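Long-range contact in EDD domain protein, DegV family (Ruminococcus gnavus, PDB 3JR7), which is of unknown cellular role but probably binds lipids, perhaps fatty acids: residues His132-Arg137 and Cys169-Gln174. Sequence-based numbering, arbitrary orientation.
Sequences HVFNSR and CYIEEQ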
loop_
_atom_site.group_PDB
_atom_site.type_symbol
_atom_site.label_atom_id
_atom_site.label_comp_id
_atom_site.label_asym_id
_atom_site.label_seq_id
_atom_site.Cartn_x
_atom_site.Cartn_y
_atom_site.Cartn_z
ATOM N N HIS A 132 1.347 -18.357 -0.565
ATOM C CA HIS A 132 1.196 -17.667 0.707
ATOM C C HIS A 132 0.669 -16.274 0.489
ATOM O O HIS A 132 1.216 -15.507 -0.319
ATOM C CB HIS A 132 2.506 -17.612 1.509
ATOM C CG HIS A 132 2.314 -17.028 2.868
ATOM N ND1 HIS A 132 1.869 -17.778 3.931
ATOM C CD2 HIS A 132 2.357 -15.743 3.306
ATOM C CE1 HIS A 132 1.722 -16.990 4.987
ATOM N NE2 HIS A 132 2.008 -15.751 4.630
ATOM N N VAL A 133 -0.395 -15.930 1.221
ATOM C CA VAL A 133 -0.991 -14.605 1.172
ATOM C C VAL A 133 -0.494 -13.763 2.405
ATOM O O VAL A 133 -0.738 -14.156 3.563
ATOM C CB VAL A 133 -2.519 -14.674 1.178
ATOM C CG1 VAL A 133 -3.096 -13.268 1.095
ATOM C CG2 VAL A 133 -3.029 -15.526 -0.005
ATOM N N PHE A 134 0.196 -12.648 2.149
ATOM C CA PHE A 134 0.660 -11.737 3.202
ATOM C C PHE A 134 -0.398 -10.617 3.373
ATOM O O PHE A 134 -0.724 -9.887 2.443
ATOM C CB PHE A 134 2.009 -11.101 2.861
ATOM C CG PHE A 134 3.143 -12.054 2.713
ATOM C CD1 PHE A 134 3.790 -12.565 3.829
ATOM C CD2 PHE A 134 3.603 -12.404 1.456
ATOM C CE1 PHE A 134 4.848 -13.470 3.689
ATOM C CE2 PHE A 134 4.648 -13.279 1.298
ATOM C CZ PHE A 134 5.278 -13.821 2.405
ATOM N N ASN A 135 -0.996 -10.536 4.543
ATOM C CA ASN A 135 -1.812 -9.398 4.908
ATOM C C ASN A 135 -0.802 -8.311 5.241
ATOM O O ASN A 135 -0.141 -8.400 6.252
ATOM C CB ASN A 135 -2.627 -9.768 6.156
ATOM C CG ASN A 135 -3.307 -8.592 6.809
ATOM O OD1 ASN A 135 -3.334 -7.490 6.264
ATOM N ND2 ASN A 135 -3.889 -8.829 7.992
ATOM N N SER A 136 -0.709 -7.260 4.442
ATOM C CA SER A 136 0.270 -6.207 4.691
ATOM C C SER A 136 0.042 -5.443 5.980
ATOM O O SER A 136 0.954 -4.886 6.429
ATOM C CB SER A 136 0.301 -5.162 3.571
ATOM O OG SER A 136 -0.885 -4.402 3.521
ATOM N N ARG A 137 -1.173 -5.417 6.534
ATOM C CA ARG A 137 -1.568 -4.509 7.610
ATOM C C ARG A 137 -1.288 -3.034 7.261
ATOM O O ARG A 137 -0.989 -2.217 8.136
ATOM C CB ARG A 137 -0.921 -4.944 8.925
ATOM C CG ARG A 137 -1.458 -6.375 9.395
ATOM C CD ARG A 137 -0.446 -7.178 10.231
ATOM N NE ARG A 137 -0.950 -8.536 10.461
ATOM C CZ ARG A 137 -0.699 -9.648 9.715
ATOM N NH1 ARG A 137 0.140 -9.683 8.653
ATOM N NH2 ARG A 137 -1.293 -10.811 10.077
ATOM N N CYS A 169 7.995 -11.235 9.453
ATOM C CA CYS A 169 8.761 -10.436 10.420
ATOM C C CYS A 169 8.854 -8.980 9.930
ATOM O O CYS A 169 8.579 -8.039 10.669
ATOM C CB CYS A 169 10.177 -11.006 10.638
ATOM S SG CYS A 169 11.280 -9.898 11.623
ATOM N N TYR A 170 9.247 -8.812 8.684
ATOM C CA TYR A 170 9.279 -7.481 8.106
ATOM C C TYR A 170 7.933 -6.741 8.271
ATOM O O TYR A 170 7.918 -5.551 8.651
ATOM C CB TYR A 170 9.716 -7.510 6.627
ATOM C CG TYR A 170 9.618 -6.111 6.024
ATOM C CD1 TYR A 170 10.405 -5.076 6.520
ATOM C CD2 TYR A 170 8.707 -5.809 5.021
ATOM C CE1 TYR A 170 10.287 -3.781 6.036
ATOM C CE2 TYR A 170 8.605 -4.516 4.504
ATOM C CZ TYR A 170 9.389 -3.509 5.032
ATOM O OH TYR A 170 9.278 -2.216 4.580
ATOM N N ILE A 171 6.817 -7.425 8.028
ATOM C CA ILE A 171 5.502 -6.821 8.175
ATOM C C ILE A 171 5.305 -6.307 9.599
ATOM O O ILE A 171 4.807 -5.186 9.823
ATOM C CB ILE A 171 4.420 -7.802 7.739
ATOM C CG1 ILE A 171 4.491 -7.960 6.188
ATOM C CG2 ILE A 171 3.060 -7.360 8.133
ATOM C CD1 ILE A 171 3.584 -9.077 5.638
ATOM N N GLU A 172 5.735 -7.108 10.555
ATOM C CA GLU A 172 5.660 -6.741 11.976
ATOM C C GLU A 172 6.529 -5.516 12.318
ATOM O O GLU A 172 6.112 -4.679 13.113
ATOM C CB GLU A 172 6.077 -7.973 12.831
ATOM C CG GLU A 172 5.956 -7.796 14.358
ATOM C CD GLU A 172 7.233 -7.334 15.037
ATOM O OE1 GLU A 172 8.306 -7.251 14.379
ATOM O OE2 GLU A 172 7.161 -7.063 16.257
ATOM N N GLU A 173 7.692 -5.380 11.680
ATOM C CA GLU A 173 8.544 -4.199 11.875
ATOM C C GLU A 173 8.022 -2.946 11.186
ATOM O O GLU A 173 8.302 -1.832 11.649
ATOM C CB GLU A 173 9.961 -4.451 11.355
ATOM C CG GLU A 173 10.588 -5.656 12.083
ATOM C CD GLU A 173 11.870 -6.222 11.429
ATOM O OE1 GLU A 173 12.118 -6.117 10.216
ATOM O OE2 GLU A 173 12.644 -6.822 12.177
ATOM N N GLN A 174 7.282 -3.137 10.087
ATOM C CA GLN A 174 6.862 -2.042 9.206
ATOM C C GLN A 174 5.735 -1.196 9.790
ATOM O O GLN A 174 4.700 -1.742 10.165
ATOM C CB GLN A 174 6.408 -2.628 7.866
ATOM C CG GLN A 174 6.169 -1.618 6.751
ATOM C CD GLN A 174 5.490 -2.262 5.545
ATOM O OE1 GLN A 174 4.335 -2.664 5.642
ATOM N NE2 GLN A 174 6.189 -2.311 4.393
#
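Helix 160-173 packs by its last turn, residues 169-173, against strand 130-135 and the residues that follow it, and the two backbones come nearest at S136 and I171, whose CA atoms lie 6.3 Å apart. In this alpha/beta fold of the DegV (EDD) family the strand belongs to a mixed sheet, pairing in parallel with strand 98-103. The contact is buried, and a beta-branched isoleucine suits the helix side because its two branches reach different partners. With CG1 beside the backbone N (chi1 -71°) and the chain extended beyond it, CD1 of I171 is carried to F134, 3.8 Å from CB and 3.9 Å from CD1, meeting the ring obliquely. A large apolar ring suits F134, which bridges strand and helix by touching I171 and V167, while H132 CD2 covers one face over its centre. The other branch of I171, CG2, lies 3.7 Å from the carbonyl O of S136. Were I171 replaced by alanine, both branches would go, and F134 and the S136 carbonyl would probably lose their contact with this helix turn, opening a gap. N135 leads into the bend at S136 and R137 with an Asx turn, its OD1 accepting from the backbone N of R137 (3.0 Å). S136, small enough for this buried bend, satisfies its hydroxyl at the carbonyl of T103. R137, part of the pocket that holds a polyether ligand, runs at about a right angle to I171, its NH1 3.8 Å from CG2.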